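Local coordinates for sensor protein (Shewanella oneidensis, PDB 3LIC) that is a putative membrane-bound histidine kinase whose extracellular PDC-fold domain probably senses signals outside the cell and passes them to a two-component pathway, at residues Leu176-Gly190 with Leu252-Glu264. Numbering follows the deposited sequence. Where two conformers were deposited one is given.
Sequences LGIAPSRLVVLDDQG and LKWRVVVMVPKHE
Val184 and Val257 exchange two backbone hydrogen bonds, the shorter from Val257 N to Val184 O at 2.7 Å; Leu186 and Arg255 do likewise, and Met259 N donates to Arg182 O. Leu183 and Val185 oppose Val258 and Val256 as non-hydrogen-bonded pairs. Strand 255-261 is central, and 183-186 second from the edge, in the five-stranded sheet of what is probably the second, membrane-proximal lobe of a tandem PDC sensor. On the face turned to helix 2-46, Leu183 CD1 packs on Val256 CG1 at 3.9 Å, and Ile178 CD1 reaches Val258 CG2. At the turn, Asp187 CA makes a CH-pi contact over the Trp254 five-membered ring, 3.9 Å from its centroid. The bent Arg255 chain brings NH2 within 3.0 Å of Asp187 O, in the carbonyl plane; Gly190 N also donates to this oxygen, closing the type I turn. At the other end, Arg182 NH2 forms a salt bridge with Glu264 OE2 at 2.8 Å, the guanidinium and carboxylate planes 62° apart, while Val260 CG1 sits over the centre of one guanidinium face and a water links Arg182 NE to Glu264 OE2. A leucine replacing Arg182 would probably leave Glu264 without its charged mate and that water without its NE donor.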
ATOM      1  N   LEU A 176      -7.675   4.381  -7.803  1.00 21.25           N
ATOM      2  CA  LEU A 176      -8.971   3.895  -7.289  1.00 21.78           C
ATOM      3  C   LEU A 176     -10.165   4.672  -7.843  1.00 22.57           C
ATOM      4  O   LEU A 176     -11.281   4.143  -7.837  1.00 22.95           O
ATOM      5  CB  LEU A 176      -9.021   3.946  -5.763  1.00 20.96           C
ATOM      6  CG  LEU A 176      -8.528   2.644  -5.078  1.00 21.47           C
ATOM      7  CD1 LEU A 176      -7.226   2.041  -5.742  1.00 14.48           C
ATOM      8  CD2 LEU A 176      -8.403   2.879  -3.550  1.00 18.14           C
ATOM      9  N   GLY A 177      -9.931   5.893  -8.333  1.00 22.43           N
ATOM     10  CA  GLY A 177     -10.961   6.639  -9.059  1.00 22.99           C
ATOM     11  C   GLY A 177     -11.877   7.384  -8.087  1.00 23.95           C
ATOM     12  O   GLY A 177     -13.060   7.417  -8.296  1.00 24.05           O
ATOM     13  N   ILE A 178     -11.302   7.936  -7.017  1.00 23.70           N
ATOM     14  CA  ILE A 178     -11.973   8.565  -5.915  1.00 22.98           C
ATOM     15  C   ILE A 178     -11.121   9.801  -5.554  1.00 24.09           C
ATOM     16  O   ILE A 178      -9.844   9.752  -5.503  1.00 24.45           O
ATOM     17  CB  ILE A 178     -12.032   7.627  -4.644  1.00 23.46           C
ATOM     18  CG1 ILE A 178     -12.636   6.262  -4.958  1.00 25.76           C
ATOM     19  CG2 ILE A 178     -12.956   8.171  -3.611  1.00 20.64           C
ATOM     20  CD1 ILE A 178     -14.142   6.307  -5.471  1.00 27.81           C
ATOM     21  N   ALA A 179     -11.799  10.914  -5.274  1.00 23.40           N
ATOM     22  CA  ALA A 179     -11.107  12.138  -4.940  1.00 22.72           C
ATOM     23  C   ALA A 179     -10.358  11.901  -3.633  1.00 22.74           C
ATOM     24  O   ALA A 179     -10.872  11.281  -2.753  1.00 22.53           O
ATOM     25  CB  ALA A 179     -12.113  13.279  -4.815  1.00 22.36           C
ATOM     26  N   PRO A 180      -9.112  12.402  -3.509  1.00 22.89           N
ATOM     27  CA  PRO A 180      -8.388  12.129  -2.271  1.00 22.63           C
ATOM     28  C   PRO A 180      -9.188  12.410  -0.985  1.00 23.49           C
ATOM     29  O   PRO A 180      -9.093  11.631  -0.037  1.00 23.63           O
ATOM     30  CB  PRO A 180      -7.169  13.083  -2.334  1.00 22.51           C
ATOM     31  CG  PRO A 180      -6.995  13.429  -3.793  1.00 20.95           C
ATOM     32  CD  PRO A 180      -8.296  13.095  -4.526  1.00 21.95           C
ATOM     33  N   SER A 181      -9.917  13.526  -0.911  1.00 23.34           N
ATOM     34  CA  SER A 181     -10.595  13.872   0.353  1.00 23.51           C
ATOM     35  C   SER A 181     -11.759  12.913   0.685  1.00 23.28           C
ATOM     36  O   SER A 181     -12.254  12.903   1.801  1.00 22.39           O
ATOM     37  CB  SER A 181     -11.100  15.342   0.369  1.00 23.32           C
ATOM     38  OG  SER A 181     -12.116  15.464  -0.603  1.00 22.76           O
ATOM     39  N   ARG A 182     -12.206  12.124  -0.285  1.00 23.07           N
ATOM     40  CA  ARG A 182     -13.241  11.164   0.011  1.00 22.91           C
ATOM     41  C   ARG A 182     -12.781   9.690   0.310  1.00 22.44           C
ATOM     42  O   ARG A 182     -13.643   8.814   0.381  1.00 20.99           O
ATOM     43  CB  ARG A 182     -14.162  11.092  -1.171  1.00 23.82           C
ATOM     44  CG  ARG A 182     -14.520  12.412  -1.769  1.00 25.68           C
ATOM     45  CD  ARG A 182     -15.443  12.122  -2.945  1.00 25.92           C
ATOM     46  NE  ARG A 182     -16.110  13.357  -3.292  1.00 31.55           N
ATOM     47  CZ  ARG A 182     -17.231  13.435  -3.997  1.00 33.02           C
ATOM     48  NH1 ARG A 182     -17.845  12.327  -4.436  1.00 30.18           N
ATOM     49  NH2 ARG A 182     -17.731  14.637  -4.264  1.00 32.54           N
ATOM     50  N   LEU A 183     -11.476   9.427   0.485  1.00 19.62           N
ATOM     51  CA  LEU A 183     -11.009   8.049   0.459  1.00 19.06           C
ATOM     52  C   LEU A 183     -10.324   7.737   1.745  1.00 18.94           C
ATOM     53  O   LEU A 183      -9.440   8.520   2.177  1.00 17.69           O
ATOM     54  CB  LEU A 183     -10.006   7.824  -0.705  1.00 18.62           C
ATOM     55  CG  LEU A 183      -9.272   6.491  -0.799  1.00 18.60           C
ATOM     56  CD1 LEU A 183     -10.351   5.413  -1.021  1.00 20.42           C
ATOM     57  CD2 LEU A 183      -8.211   6.418  -2.007  1.00 13.34           C
ATOM     58  N   VAL A 184     -10.708   6.617   2.369  1.00 16.57           N
ATOM     59  CA  VAL A 184      -9.847   6.042   3.372  1.00 16.99           C
ATOM     60  C   VAL A 184      -9.623   4.570   2.986  1.00 16.83           C
ATOM     61  O   VAL A 184     -10.521   3.915   2.460  1.00 16.86           O
ATOM     62  CB  VAL A 184     -10.461   6.159   4.815  1.00 17.96           C
ATOM     63  CG1 VAL A 184      -9.698   5.288   5.832  1.00 16.59           C
ATOM     64  CG2 VAL A 184     -10.426   7.541   5.253  1.00 17.98           C
ATOM     65  N   VAL A 185      -8.419   4.068   3.206  1.00 16.79           N
ATOM     66  CA  VAL A 185      -8.127   2.649   3.032  1.00 17.38           C
ATOM     67  C   VAL A 185      -7.580   2.146   4.357  1.00 17.44           C
ATOM     68  O   VAL A 185      -6.723   2.789   4.980  1.00 19.75           O
ATOM     69  CB  VAL A 185      -7.075   2.363   1.909  1.00 17.52           C
ATOM     70  CG1 VAL A 185      -6.930   0.824   1.719  1.00 17.22           C
ATOM     71  CG2 VAL A 185      -7.473   2.971   0.582  1.00 16.01           C
ATOM     72  N   LEU A 186      -8.090   1.027   4.807  1.00 17.40           N
ATOM     73  CA  LEU A 186      -7.675   0.454   6.079  1.00 17.55           C
ATOM     74  C   LEU A 186      -7.161  -0.942   5.745  1.00 17.50           C
ATOM     75  O   LEU A 186      -7.685  -1.562   4.851  1.00 17.08           O
ATOM     76  CB  LEU A 186      -8.904   0.306   6.950  1.00 17.56           C
ATOM     77  CG  LEU A 186      -9.653   1.563   7.335  1.00 18.64           C
ATOM     78  CD1 LEU A 186     -10.934   1.138   8.154  1.00 15.58           C
ATOM     79  CD2 LEU A 186      -8.686   2.415   8.187  1.00 19.63           C
ATOM     80  N   ASP A 187      -6.129  -1.421   6.421  1.00 18.99           N
ATOM     81  CA  ASP A 187      -5.741  -2.789   6.279  1.00 21.64           C
ATOM     82  C   ASP A 187      -6.762  -3.722   7.019  1.00 23.27           C
ATOM     83  O   ASP A 187      -7.796  -3.286   7.470  1.00 22.56           O
ATOM     84  CB  ASP A 187      -4.320  -3.001   6.780  1.00 20.97           C
ATOM     85  CG  ASP A 187      -4.214  -2.971   8.284  1.00 23.61           C
ATOM     86  OD1 ASP A 187      -5.224  -2.964   9.006  1.00 26.15           O
ATOM     87  OD2 ASP A 187      -3.075  -2.946   8.781  1.00 25.83           O
ATOM     88  N   ASP A 188      -6.453  -5.003   7.117  1.00 25.60           N
ATOM     89  CA  ASP A 188      -7.382  -5.985   7.680  1.00 28.07           C
ATOM     90  C   ASP A 188      -7.481  -5.807   9.192  1.00 29.41           C
ATOM     91  O   ASP A 188      -8.438  -6.284   9.806  1.00 29.45           O
ATOM     92  CB  ASP A 188      -6.910  -7.402   7.379  1.00 28.62           C
ATOM     93  CG  ASP A 188      -5.461  -7.602   7.746  1.00 30.64           C
ATOM     94  OD1 ASP A 188      -4.598  -6.876   7.201  1.00 32.92           O
ATOM     95  OD2 ASP A 188      -5.179  -8.438   8.609  1.00 32.99           O
ATOM     96  N   GLN A 189      -6.533  -5.093   9.795  1.00 29.56           N
ATOM     97  CA  GLN A 189      -6.614  -4.905  11.223  1.00 30.57           C
ATOM     98  C   GLN A 189      -7.249  -3.573  11.481  1.00 29.79           C
ATOM     99  O   GLN A 189      -7.338  -3.140  12.616  1.00 29.48           O
ATOM    100  CB  GLN A 189      -5.217  -4.882  11.858  1.00 32.16           C
ATOM    101  CG  GLN A 189      -4.419  -6.168  11.683  1.00 37.40           C
ATOM    102  CD  GLN A 189      -5.042  -7.350  12.460  1.00 44.44           C
ATOM    103  OE1 GLN A 189      -4.965  -8.496  12.014  1.00 49.85           O
ATOM    104  NE2 GLN A 189      -5.666  -7.067  13.621  1.00 42.85           N
ATOM    105  N   GLY A 190      -7.651  -2.871  10.435  1.00 28.80           N
ATOM    106  CA  GLY A 190      -8.258  -1.574  10.689  1.00 28.11           C
ATOM    107  C   GLY A 190      -7.252  -0.453  10.815  1.00 28.66           C
ATOM    108  O   GLY A 190      -7.613   0.636  11.170  1.00 29.25           O
ATOM    109  N   LEU A 252      -7.438 -10.175   1.093  1.00 24.21           N
ATOM    110  CA  LEU A 252      -6.653  -9.343   1.969  1.00 23.40           C
ATOM    111  C   LEU A 252      -7.485  -8.780   3.101  1.00 22.40           C
ATOM    112  O   LEU A 252      -7.000  -8.645   4.225  1.00 23.11           O
ATOM    113  CB  LEU A 252      -6.005  -8.206   1.152  1.00 24.06           C
ATOM    114  CG  LEU A 252      -4.923  -8.633   0.147  1.00 24.02           C
ATOM    115  CD1 LEU A 252      -4.842  -7.566  -0.900  1.00 24.04           C
ATOM    116  CD2 LEU A 252      -3.521  -8.901   0.792  1.00 20.24           C
ATOM    117  N   LYS A 253      -8.741  -8.460   2.808  1.00 22.91           N
ATOM    118  CA  LYS A 253      -9.680  -7.979   3.817  1.00 23.02           C
ATOM    119  C   LYS A 253      -9.281  -6.589   4.222  1.00 22.45           C
ATOM    120  O   LYS A 253      -9.644  -6.105   5.291  1.00 22.15           O
ATOM    121  CB  LYS A 253      -9.656  -8.904   5.032  1.00 24.25           C
ATOM    122  CG  LYS A 253     -10.354 -10.199   4.726  1.00 28.31           C
ATOM    123  CD  LYS A 253      -9.548 -11.323   5.305  1.00 36.37           C
ATOM    124  CE  LYS A 253     -10.444 -12.527   5.450  1.00 39.57           C
ATOM    125  NZ  LYS A 253     -11.685 -11.969   6.080  1.00 44.48           N
ATOM    126  N   TRP A 254      -8.493  -5.933   3.382  1.00 21.62           N
ATOM    127  CA  TRP A 254      -8.431  -4.503   3.525  1.00 20.93           C
ATOM    128  C   TRP A 254      -9.829  -3.947   3.205  1.00 21.11           C
ATOM    129  O   TRP A 254     -10.644  -4.636   2.507  1.00 19.08           O
ATOM    130  CB  TRP A 254      -7.400  -3.908   2.582  1.00 20.00           C
ATOM    131  CG  TRP A 254      -6.020  -4.381   2.832  1.00 19.85           C
ATOM    132  CD1 TRP A 254      -5.619  -5.456   3.612  1.00 18.82           C
ATOM    133  CD2 TRP A 254      -4.820  -3.833   2.257  1.00 16.78           C
ATOM    134  NE1 TRP A 254      -4.248  -5.570   3.559  1.00 17.77           N
ATOM    135  CE2 TRP A 254      -3.742  -4.593   2.737  1.00 18.01           C
ATOM    136  CE3 TRP A 254      -4.565  -2.744   1.424  1.00 19.25           C
ATOM    137  CZ2 TRP A 254      -2.437  -4.331   2.369  1.00 22.34           C
ATOM    138  CZ3 TRP A 254      -3.270  -2.480   1.068  1.00 21.57           C
ATOM    139  CH2 TRP A 254      -2.223  -3.274   1.528  1.00 23.25           C
ATOM    140  N   ARG A 255     -10.071  -2.724   3.735  1.00 20.48           N
ATOM    141  CA  ARG A 255     -11.274  -1.925   3.482  1.00 21.11           C
ATOM    142  C   ARG A 255     -11.058  -0.621   2.681  1.00 20.78           C
ATOM    143  O   ARG A 255     -10.100   0.125   2.895  1.00 20.95           O
ATOM    144  CB  ARG A 255     -11.952  -1.539   4.790  1.00 21.42           C
ATOM    145  CG  ARG A 255     -13.079  -2.495   5.253  1.00 23.43           C
ATOM    146  CD  ARG A 255     -12.537  -3.813   5.757  1.00 25.84           C
ATOM    147  NE  ARG A 255     -11.427  -3.679   6.709  1.00 26.50           N
ATOM    148  CZ  ARG A 255     -11.557  -3.409   8.003  1.00 28.29           C
ATOM    149  NH1 ARG A 255     -12.751  -3.191   8.525  1.00 26.27           N
ATOM    150  NH2 ARG A 255     -10.467  -3.333   8.772  1.00 26.97           N
ATOM    151  N   VAL A 256     -12.008  -0.304   1.816  1.00 20.36           N
ATOM    152  CA  VAL A 256     -11.995   0.971   1.175  1.00 19.25           C
ATOM    153  C   VAL A 256     -13.193   1.650   1.726  1.00 19.45           C
ATOM    154  O   VAL A 256     -14.272   1.055   1.748  1.00 19.51           O
ATOM    155  CB  VAL A 256     -12.151   0.813  -0.328  1.00 19.90           C
ATOM    156  CG1 VAL A 256     -12.507   2.150  -0.972  1.00 16.55           C
ATOM    157  CG2 VAL A 256     -10.824   0.248  -0.912  1.00 19.78           C
ATOM    158  N   VAL A 257     -13.009   2.873   2.207  1.00 19.10           N
ATOM    159  CA  VAL A 257     -14.124   3.673   2.692  1.00 19.83           C
ATOM    160  C   VAL A 257     -14.315   4.895   1.792  1.00 20.20           C
ATOM    161  O   VAL A 257     -13.384   5.664   1.606  1.00 19.91           O
ATOM    162  CB  VAL A 257     -13.841   4.195   4.112  1.00 20.03           C
ATOM    163  CG1 VAL A 257     -15.063   4.990   4.658  1.00 20.97           C
ATOM    164  CG2 VAL A 257     -13.433   3.041   5.038  1.00 20.05           C
ATOM    165  N   VAL A 258     -15.504   5.055   1.228  1.00 20.59           N
ATOM    166  CA  VAL A 258     -15.859   6.290   0.495  1.00 21.93           C
ATOM    167  C   VAL A 258     -16.830   7.107   1.365  1.00 22.40           C
ATOM    168  O   VAL A 258     -17.827   6.598   1.858  1.00 23.00           O
ATOM    169  CB  VAL A 258     -16.559   5.972  -0.851  1.00 22.05           C
ATOM    170  CG1 VAL A 258     -16.915   7.284  -1.603  1.00 22.28           C
ATOM    171  CG2 VAL A 258     -15.669   5.032  -1.726  1.00 22.34           C
HETATM  172  N   MSE A 259     -16.525   8.368   1.575  1.00 23.96           N
HETATM  173  CA  MSE A 259     -17.298   9.215   2.478  1.00 24.97           C
HETATM  174  C   MSE A 259     -17.347  10.583   1.835  1.00 24.33           C
HETATM  175  O   MSE A 259     -16.327  11.046   1.307  1.00 23.95           O
HETATM  176  CB  MSE A 259     -16.623   9.295   3.831  1.00 24.89           C
HETATM  177  CG  MSE A 259     -15.336  10.015   3.787  1.00 33.42           C
HETATM  178 SE   MSE A 259     -14.055   9.365   5.147  1.00 58.37          SE
HETATM  179  CE  MSE A 259     -13.048   8.178   3.991  1.00 51.66           C
ATOM    180  N   VAL A 260     -18.525  11.220   1.854  1.00 24.13           N
ATOM    181  CA  VAL A 260     -18.683  12.585   1.336  1.00 23.17           C
ATOM    182  C   VAL A 260     -19.505  13.390   2.355  1.00 22.84           C
ATOM    183  O   VAL A 260     -20.415  12.856   2.988  1.00 22.09           O
ATOM    184  CB  VAL A 260     -19.391  12.563  -0.037  1.00 24.58           C
ATOM    185  CG1 VAL A 260     -19.461  13.982  -0.696  1.00 23.40           C
ATOM    186  CG2 VAL A 260     -18.738  11.532  -0.968  1.00 22.47           C
ATOM    187  N   PRO A 261     -19.152  14.661   2.573  1.00 23.15           N
ATOM    188  CA  PRO A 261     -19.982  15.380   3.575  1.00 23.04           C
ATOM    189  C   PRO A 261     -21.446  15.340   3.170  1.00 22.95           C
ATOM    190  O   PRO A 261     -21.768  15.427   1.991  1.00 22.33           O
ATOM    191  CB  PRO A 261     -19.462  16.803   3.539  1.00 23.06           C
ATOM    192  CG  PRO A 261     -17.931  16.622   3.015  1.00 23.92           C
ATOM    193  CD  PRO A 261     -17.997  15.451   2.064  1.00 22.31           C
ATOM    194  N   LYS A 262     -22.324  15.148   4.150  1.00 22.78           N
ATOM    195  CA  LYS A 262     -23.746  15.077   3.876  1.00 23.68           C
ATOM    196  C   LYS A 262     -24.330  16.336   3.187  1.00 22.53           C
ATOM    197  O   LYS A 262     -25.167  16.205   2.288  1.00 21.81           O
ATOM    198  CB  LYS A 262     -24.518  14.795   5.182  1.00 23.34           C
ATOM    199  CG  LYS A 262     -25.970  14.544   4.904  1.00 27.16           C
ATOM    200  CD  LYS A 262     -26.685  14.029   6.150  1.00 38.15           C
ATOM    201  CE  LYS A 262     -27.115  15.210   7.046  1.00 43.27           C
ATOM    202  NZ  LYS A 262     -27.685  14.804   8.383  1.00 46.91           N
ATOM    203  N   HIS A 263     -23.947  17.547   3.618  1.00 23.11           N
ATOM    204  CA  HIS A 263     -24.469  18.805   3.020  0.50 23.23           C
ATOM    205  C   HIS A 263     -24.297  18.781   1.514  1.00 24.21           C
ATOM    206  O   HIS A 263     -25.202  19.103   0.730  1.00 24.79           O
ATOM    207  CB  HIS A 263     -23.787  20.078   3.630  0.50 22.80           C
ATOM    208  CG  HIS A 263     -22.274  20.121   3.550  0.50 20.29           C
ATOM    209  ND1 HIS A 263     -21.586  20.458   2.395  0.50 16.23           N
ATOM    210  CD2 HIS A 263     -21.326  19.979   4.516  0.50 16.85           C
ATOM    211  CE1 HIS A 263     -20.289  20.472   2.636  0.50 12.46           C
ATOM    212  NE2 HIS A 263     -20.102  20.185   3.913  0.50 16.44           N
ATOM    213  N   GLU A 264     -23.085  18.393   1.135  1.00 24.41           N
ATOM    214  CA  GLU A 264     -22.649  18.322  -0.252  1.00 26.03           C
ATOM    215  C   GLU A 264     -23.380  17.200  -0.982  1.00 26.35           C
ATOM    216  O   GLU A 264     -23.820  17.386  -2.110  1.00 25.93           O
ATOM    217  CB  GLU A 264     -21.120  18.092  -0.314  1.00 25.38           C
ATOM    218  CG  GLU A 264     -20.669  17.528  -1.630  1.00 30.16           C
ATOM    219  CD  GLU A 264     -19.139  17.276  -1.736  1.00 33.99           C
ATOM    220  OE1 GLU A 264     -18.351  17.661  -0.823  1.00 31.06           O
ATOM    221  OE2 GLU A 264     -18.752  16.718  -2.783  1.00 33.91           O
TER
HETATM  222  O   HOH W   1     -15.163  13.238   1.920  1.00 38.34           O
HETATM  223  O   HOH W   2     -16.252  15.661  -2.016  1.00 37.72           O